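Local coordinates for glucose-6-phosphate isomerase (Plasmodium falciparum, PDB 3QKI), which probably interconverts alpha-D-glucose 6-phosphate and beta-D-fructose 6-phosphate, the isomerase step of glycolysis, at residues Y47-L57 / S69-L78. Numbering follows the deposited sequence.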
ATOM      1  N   TYR A  47      25.558   9.946  18.916  1.00 16.35           N
ATOM      2  CA  TYR A  47      24.846  11.217  18.751  1.00 15.16           C
ATOM      3  C   TYR A  47      23.676  11.336  19.737  1.00 17.24           C
ATOM      4  O   TYR A  47      23.457  12.410  20.302  1.00 16.16           O
ATOM      5  CB  TYR A  47      24.316  11.361  17.310  1.00 15.32           C
ATOM      6  CG  TYR A  47      25.289  11.919  16.292  1.00 15.79           C
ATOM      7  CD1 TYR A  47      26.120  12.990  16.604  1.00 18.63           C
ATOM      8  CD2 TYR A  47      25.281  11.470  14.975  1.00 15.76           C
ATOM      9  CE1 TYR A  47      26.977  13.544  15.652  1.00 21.24           C
ATOM     10  CE2 TYR A  47      26.114  12.027  14.014  1.00 15.73           C
ATOM     11  CZ  TYR A  47      26.977  13.052  14.358  1.00 21.97           C
ATOM     12  OH  TYR A  47      27.829  13.584  13.418  1.00 22.63           O
ATOM     13  N   LEU A  48      22.940  10.223  19.956  1.00 14.30           N
ATOM     14  CA  LEU A  48      21.783  10.189  20.860  1.00 14.94           C
ATOM     15  C   LEU A  48      22.098  10.346  22.362  1.00 20.09           C
ATOM     16  O   LEU A  48      21.172  10.459  23.164  1.00 19.82           O
ATOM     17  CB  LEU A  48      20.838   8.997  20.573  1.00 14.42           C
ATOM     18  CG  LEU A  48      20.197   9.032  19.169  1.00 17.02           C
ATOM     19  CD1 LEU A  48      19.782   7.657  18.729  1.00 17.90           C
ATOM     20  CD2 LEU A  48      19.073  10.080  19.055  1.00 19.39           C
ATOM     21  N   ASN A  49      23.387  10.395  22.724  1.00 17.12           N
ATOM     22  CA  ASN A  49      23.844  10.658  24.092  1.00 18.19           C
ATOM     23  C   ASN A  49      24.107  12.161  24.297  1.00 24.67           C
ATOM     24  O   ASN A  49      24.308  12.613  25.427  1.00 26.26           O
ATOM     25  CB  ASN A  49      25.078   9.822  24.427  1.00 18.29           C
ATOM     26  CG  ASN A  49      24.740   8.361  24.588  1.00 32.65           C
ATOM     27  OD1 ASN A  49      23.654   7.993  25.064  1.00 23.59           O
ATOM     28  ND2 ASN A  49      25.636   7.492  24.147  1.00 25.78           N
ATOM     29  N   ASP A  50      24.040  12.941  23.214  1.00 20.92           N
ATOM     30  CA  ASP A  50      24.267  14.382  23.267  1.00 19.34           C
ATOM     31  C   ASP A  50      22.921  15.083  23.419  1.00 22.59           C
ATOM     32  O   ASP A  50      22.174  15.214  22.445  1.00 21.35           O
ATOM     33  CB  ASP A  50      25.032  14.829  22.006  1.00 20.42           C
ATOM     34  CG  ASP A  50      25.456  16.302  21.937  1.00 27.81           C
ATOM     35  OD1 ASP A  50      26.297  16.635  21.067  1.00 26.31           O
ATOM     36  OD2 ASP A  50      24.910  17.127  22.718  1.00 27.57           O
ATOM     37  N   LYS A  51      22.612  15.537  24.654  1.00 19.44           N
ATOM     38  CA  LYS A  51      21.355  16.230  24.953  1.00 20.03           C
ATOM     39  C   LYS A  51      21.225  17.550  24.165  1.00 26.48           C
ATOM     40  O   LYS A  51      20.115  17.908  23.762  1.00 28.21           O
ATOM     41  CB  LYS A  51      21.180  16.477  26.458  1.00 21.67           C
ATOM     42  CG  LYS A  51      19.789  16.947  26.837  1.00 36.09           C
ATOM     43  CD  LYS A  51      19.669  17.347  28.306  1.00 49.29           C
ATOM     44  CE  LYS A  51      18.251  17.754  28.629  1.00 64.83           C
ATOM     45  NZ  LYS A  51      17.992  17.734  30.091  1.00 77.91           N
ATOM     46  N   ASN A  52      22.343  18.253  23.948  1.00 22.39           N
ATOM     47  CA  ASN A  52      22.329  19.499  23.208  1.00 22.47           C
ATOM     48  C   ASN A  52      21.896  19.287  21.765  1.00 23.90           C
ATOM     49  O   ASN A  52      21.067  20.043  21.255  1.00 23.80           O
ATOM     50  CB  ASN A  52      23.664  20.218  23.256  1.00 26.44           C
ATOM     51  CG  ASN A  52      23.424  21.597  22.772  1.00 68.19           C
ATOM     52  OD1 ASN A  52      22.539  22.298  23.294  1.00 71.34           O
ATOM     53  ND2 ASN A  52      24.015  21.926  21.625  1.00 62.10           N
ATOM     54  N   ARG A  53      22.437  18.245  21.124  1.00 19.89           N
ATOM     55  CA  ARG A  53      22.078  17.905  19.744  1.00 18.82           C
ATOM     56  C   ARG A  53      20.585  17.549  19.669  1.00 21.72           C
ATOM     57  O   ARG A  53      19.882  18.053  18.786  1.00 20.98           O
ATOM     58  CB  ARG A  53      22.966  16.774  19.222  1.00 14.93           C
ATOM     59  CG  ARG A  53      22.707  16.448  17.769  1.00 14.39           C
ATOM     60  CD  ARG A  53      23.464  15.237  17.345  1.00 12.49           C
ATOM     61  NE  ARG A  53      23.031  14.734  16.027  1.00 18.81           N
ATOM     62  CZ  ARG A  53      22.063  13.843  15.832  1.00 24.76           C
ATOM     63  NH1 ARG A  53      21.354  13.392  16.852  1.00 15.95           N
ATOM     64  NH2 ARG A  53      21.771  13.428  14.604  1.00 14.26           N
ATOM     65  N   SER A  54      20.099  16.739  20.633  1.00 17.72           N
ATOM     66  CA  SER A  54      18.696  16.313  20.700  1.00 17.92           C
ATOM     67  C   SER A  54      17.778  17.515  20.824  1.00 23.78           C
ATOM     68  O   SER A  54      16.794  17.605  20.085  1.00 21.63           O
ATOM     69  CB  SER A  54      18.458  15.327  21.843  1.00 18.99           C
ATOM     70  OG  SER A  54      19.131  14.114  21.545  1.00 30.91           O
ATOM     71  N   GLU A  55      18.143  18.480  21.693  1.00 21.38           N
ATOM     72  CA  GLU A  55      17.369  19.705  21.879  1.00 20.77           C
ATOM     73  C   GLU A  55      17.334  20.562  20.618  1.00 23.92           C
ATOM     74  O   GLU A  55      16.315  21.183  20.340  1.00 23.77           O
ATOM     75  CB  GLU A  55      17.888  20.489  23.090  1.00 22.23           C
ATOM     76  CG  GLU A  55      17.438  19.894  24.410  1.00 29.86           C
ATOM     77  CD  GLU A  55      17.914  20.624  25.657  1.00 55.19           C
ATOM     78  OE1 GLU A  55      17.295  20.412  26.725  1.00 59.08           O
ATOM     79  OE2 GLU A  55      18.900  21.392  25.578  1.00 45.31           O
ATOM     80  N   SER A  56      18.426  20.560  19.839  1.00 20.21           N
ATOM     81  CA  SER A  56      18.514  21.296  18.579  1.00 20.27           C
ATOM     82  C   SER A  56      17.721  20.618  17.454  1.00 20.05           C
ATOM     83  O   SER A  56      17.217  21.320  16.585  1.00 20.09           O
ATOM     84  CB  SER A  56      19.967  21.415  18.125  1.00 24.82           C
ATOM     85  OG  SER A  56      20.697  22.271  18.986  1.00 40.62           O
ATOM     86  N   LEU A  57      17.656  19.280  17.442  1.00 16.66           N
ATOM     87  CA  LEU A  57      17.016  18.511  16.351  1.00 16.19           C
ATOM     88  C   LEU A  57      15.576  18.115  16.596  1.00 21.36           C
ATOM     89  O   LEU A  57      14.959  17.436  15.767  1.00 21.40           O
ATOM     90  CB  LEU A  57      17.874  17.295  15.921  1.00 16.01           C
ATOM     91  CG  LEU A  57      19.331  17.565  15.495  1.00 19.49           C
ATOM     92  CD1 LEU A  57      19.910  16.391  14.749  1.00 16.71           C
ATOM     93  CD2 LEU A  57      19.447  18.780  14.641  1.00 22.79           C
ATOM     94  N   SER A  69      16.502  13.801  15.292  1.00 12.46           N
ATOM     95  CA  SER A  69      17.759  13.372  15.912  1.00 11.92           C
ATOM     96  C   SER A  69      18.308  12.026  15.452  1.00 17.74           C
ATOM     97  O   SER A  69      19.518  11.798  15.566  1.00 18.11           O
ATOM     98  CB  SER A  69      17.682  13.444  17.438  1.00 14.18           C
ATOM     99  OG  SER A  69      16.730  12.513  17.914  1.00 18.45           O
ATOM    100  N   ARG A  70      17.450  11.133  14.929  1.00 15.16           N
ATOM    101  CA  ARG A  70      17.926   9.849  14.443  1.00 15.15           C
ATOM    102  C   ARG A  70      18.246   9.927  12.960  1.00 20.29           C
ATOM    103  O   ARG A  70      17.976   8.995  12.219  1.00 20.65           O
ATOM    104  CB  ARG A  70      16.963   8.694  14.787  1.00 13.35           C
ATOM    105  CG  ARG A  70      16.769   8.511  16.278  1.00 13.22           C
ATOM    106  CD  ARG A  70      15.523   7.710  16.552  1.00 18.49           C
ATOM    107  NE  ARG A  70      15.145   7.797  17.947  1.00 18.74           N
ATOM    108  CZ  ARG A  70      14.543   8.841  18.508  1.00 25.49           C
ATOM    109  NH1 ARG A  70      14.236   9.912  17.781  1.00 14.66           N
ATOM    110  NH2 ARG A  70      14.279   8.837  19.805  1.00 16.26           N
ATOM    111  N   GLN A  71      18.820  11.051  12.532  1.00 17.51           N
ATOM    112  CA  GLN A  71      19.303  11.270  11.170  1.00 16.50           C
ATOM    113  C   GLN A  71      20.816  11.383  11.253  1.00 19.40           C
ATOM    114  O   GLN A  71      21.357  11.890  12.241  1.00 18.76           O
ATOM    115  CB  GLN A  71      18.664  12.520  10.510  1.00 16.70           C
ATOM    116  CG  GLN A  71      17.151  12.403  10.323  1.00 16.34           C
ATOM    117  CD  GLN A  71      16.727  11.365   9.306  1.00 14.91           C
ATOM    118  OE1 GLN A  71      17.471  10.978   8.400  1.00 16.99           O
ATOM    119  NE2 GLN A  71      15.509  10.922   9.414  1.00 10.12           N
ATOM    120  N   ARG A  72      21.498  10.907  10.228  1.00 16.03           N
ATOM    121  CA  ARG A  72      22.960  10.831  10.192  1.00 15.53           C
ATOM    122  C   ARG A  72      23.698  12.147   9.912  1.00 18.18           C
ATOM    123  O   ARG A  72      24.466  12.269   8.960  1.00 17.41           O
ATOM    124  CB  ARG A  72      23.426   9.659   9.301  1.00 14.00           C
ATOM    125  CG  ARG A  72      22.811   8.320   9.703  1.00 15.47           C
ATOM    126  CD  ARG A  72      23.527   7.160   9.057  1.00 12.63           C
ATOM    127  NE  ARG A  72      24.841   6.964   9.672  1.00 18.50           N
ATOM    128  CZ  ARG A  72      25.770   6.119   9.235  1.00 27.41           C
ATOM    129  NH1 ARG A  72      25.551   5.380   8.162  1.00 17.91           N
ATOM    130  NH2 ARG A  72      26.927   6.007   9.877  1.00 21.09           N
ATOM    131  N   TYR A  73      23.474  13.124  10.772  1.00 15.39           N
ATOM    132  CA  TYR A  73      24.144  14.411  10.703  1.00 14.76           C
ATOM    133  C   TYR A  73      24.365  15.025  12.058  1.00 18.42           C
ATOM    134  O   TYR A  73      23.539  14.874  12.963  1.00 18.88           O
ATOM    135  CB  TYR A  73      23.449  15.434   9.745  1.00 13.66           C
ATOM    136  CG  TYR A  73      21.930  15.541   9.789  1.00 14.16           C
ATOM    137  CD1 TYR A  73      21.172  15.429   8.622  1.00 14.61           C
ATOM    138  CD2 TYR A  73      21.270  15.917  10.958  1.00 14.81           C
ATOM    139  CE1 TYR A  73      19.789  15.571   8.640  1.00 12.40           C
ATOM    140  CE2 TYR A  73      19.885  16.046  10.994  1.00 15.67           C
ATOM    141  CZ  TYR A  73      19.153  15.893   9.826  1.00 17.37           C
ATOM    142  OH  TYR A  73      17.796  16.034   9.839  1.00 12.88           O
ATOM    143  N   SER A  74      25.461  15.766  12.173  1.00 16.13           N
ATOM    144  CA  SER A  74      25.764  16.577  13.342  1.00 16.90           C
ATOM    145  C   SER A  74      24.983  17.894  13.127  1.00 23.41           C
ATOM    146  O   SER A  74      24.450  18.124  12.028  1.00 21.77           O
ATOM    147  CB  SER A  74      27.257  16.873  13.386  1.00 18.72           C
ATOM    148  OG  SER A  74      27.632  17.718  12.309  1.00 24.57           O
ATOM    149  N   GLU A  75      24.942  18.780  14.136  1.00 21.86           N
ATOM    150  CA  GLU A  75      24.300  20.085  13.964  1.00 22.33           C
ATOM    151  C   GLU A  75      25.032  20.892  12.876  1.00 26.88           C
ATOM    152  O   GLU A  75      24.400  21.648  12.135  1.00 28.31           O
ATOM    153  CB  GLU A  75      24.286  20.879  15.268  1.00 23.56           C
ATOM    154  CG  GLU A  75      23.433  20.259  16.340  1.00 32.75           C
ATOM    155  CD  GLU A  75      23.889  20.604  17.743  1.00 52.37           C
ATOM    156  OE1 GLU A  75      24.705  19.844  18.321  1.00 31.20           O
ATOM    157  OE2 GLU A  75      23.443  21.658  18.253  1.00 41.28           O
ATOM    158  N   LYS A  76      26.352  20.699  12.757  1.00 22.51           N
ATOM    159  CA  LYS A  76      27.198  21.347  11.746  1.00 22.00           C
ATOM    160  C   LYS A  76      26.799  20.926  10.329  1.00 22.01           C
ATOM    161  O   LYS A  76      26.767  21.765   9.428  1.00 20.10           O
ATOM    162  CB  LYS A  76      28.667  20.977  11.982  1.00 25.32           C
ATOM    163  CG  LYS A  76      29.609  22.152  11.921  1.00 44.71           C
ATOM    164  CD  LYS A  76      29.789  22.721  13.327  1.00 55.75           C
ATOM    165  CE  LYS A  76      31.230  23.019  13.636  1.00 69.07           C
ATOM    166  NZ  LYS A  76      31.480  23.102  15.099  1.00 81.22           N
ATOM    167  N   THR A  77      26.522  19.617  10.125  1.00 17.93           N
ATOM    168  CA  THR A  77      26.099  19.112   8.804  1.00 16.25           C
ATOM    169  C   THR A  77      24.686  19.614   8.456  1.00 17.82           C
ATOM    170  O   THR A  77      24.422  19.953   7.303  1.00 15.97           O
ATOM    171  CB  THR A  77      26.293  17.606   8.683  1.00 18.69           C
ATOM    172  OG1 THR A  77      27.665  17.308   8.924  1.00 17.49           O
ATOM    173  CG2 THR A  77      25.895  17.060   7.291  1.00 16.46           C
ATOM    174  N   LEU A  78      23.799  19.719   9.458  1.00 17.10           N
ATOM    175  CA  LEU A  78      22.459  20.245   9.196  1.00 18.22           C
ATOM    176  C   LEU A  78      22.557  21.727   8.824  1.00 22.32           C
ATOM    177  O   LEU A  78      21.832  22.175   7.953  1.00 22.31           O
ATOM    178  CB  LEU A  78      21.503  20.007  10.385  1.00 18.60           C
ATOM    179  CG  LEU A  78      20.022  20.357  10.142  1.00 22.75           C
ATOM    180  CD1 LEU A  78      19.455  19.631   8.931  1.00 22.07           C
ATOM    181  CD2 LEU A  78      19.193  20.106  11.384  1.00 23.70           C
TER
HETATM  182  O   HOH W   1      25.911  19.237  20.809  1.00 26.80           O
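Helix 51-57 approaches the bend of 69-78 at two places, with CA atoms 5.2 Å apart at Leu57 and Ser69 and 6.6 Å apart at Arg53 and Glu75. Arg53 carries the contact: with CG anti to its backbone N (chi1 -176°) and the chain extended to NE, the guanidinium enters the curve of the opposing backbone. Arg53 takes Tyr73 O side-on, from NE (3.1 Å) and NH2 (2.8 Å), and Ser69 O end-on through NH1 and NH2; both oxygens lie within 3° of its plane. Leu57 CD1 sits 3.4 Å above the centre of one guanidinium face and Tyr47 CB lies over the opposite face, nearer its rim, so both faces are packed by carbon. That same Leu57 methyl meets the Tyr73 ring at its edge, while Leu57 CD2 touches Leu78 CD2. Glu75 OE2 lies 2.9 Å from Ser56 OG, and a water donates to both Glu75 OE1 and Asp50 OD1, bridging two carboxylates. Asp50 OD2 N-caps its helix at Arg53 N, and Ser74 OG does so at Thr77 N. Away from the fructose 6-phosphate binding residues, this buried arginine, clasping two carbonyls, ties a helix to a strand-to-helix connection: strand 64-70 of the mixed sheet leads here into helix 75-87.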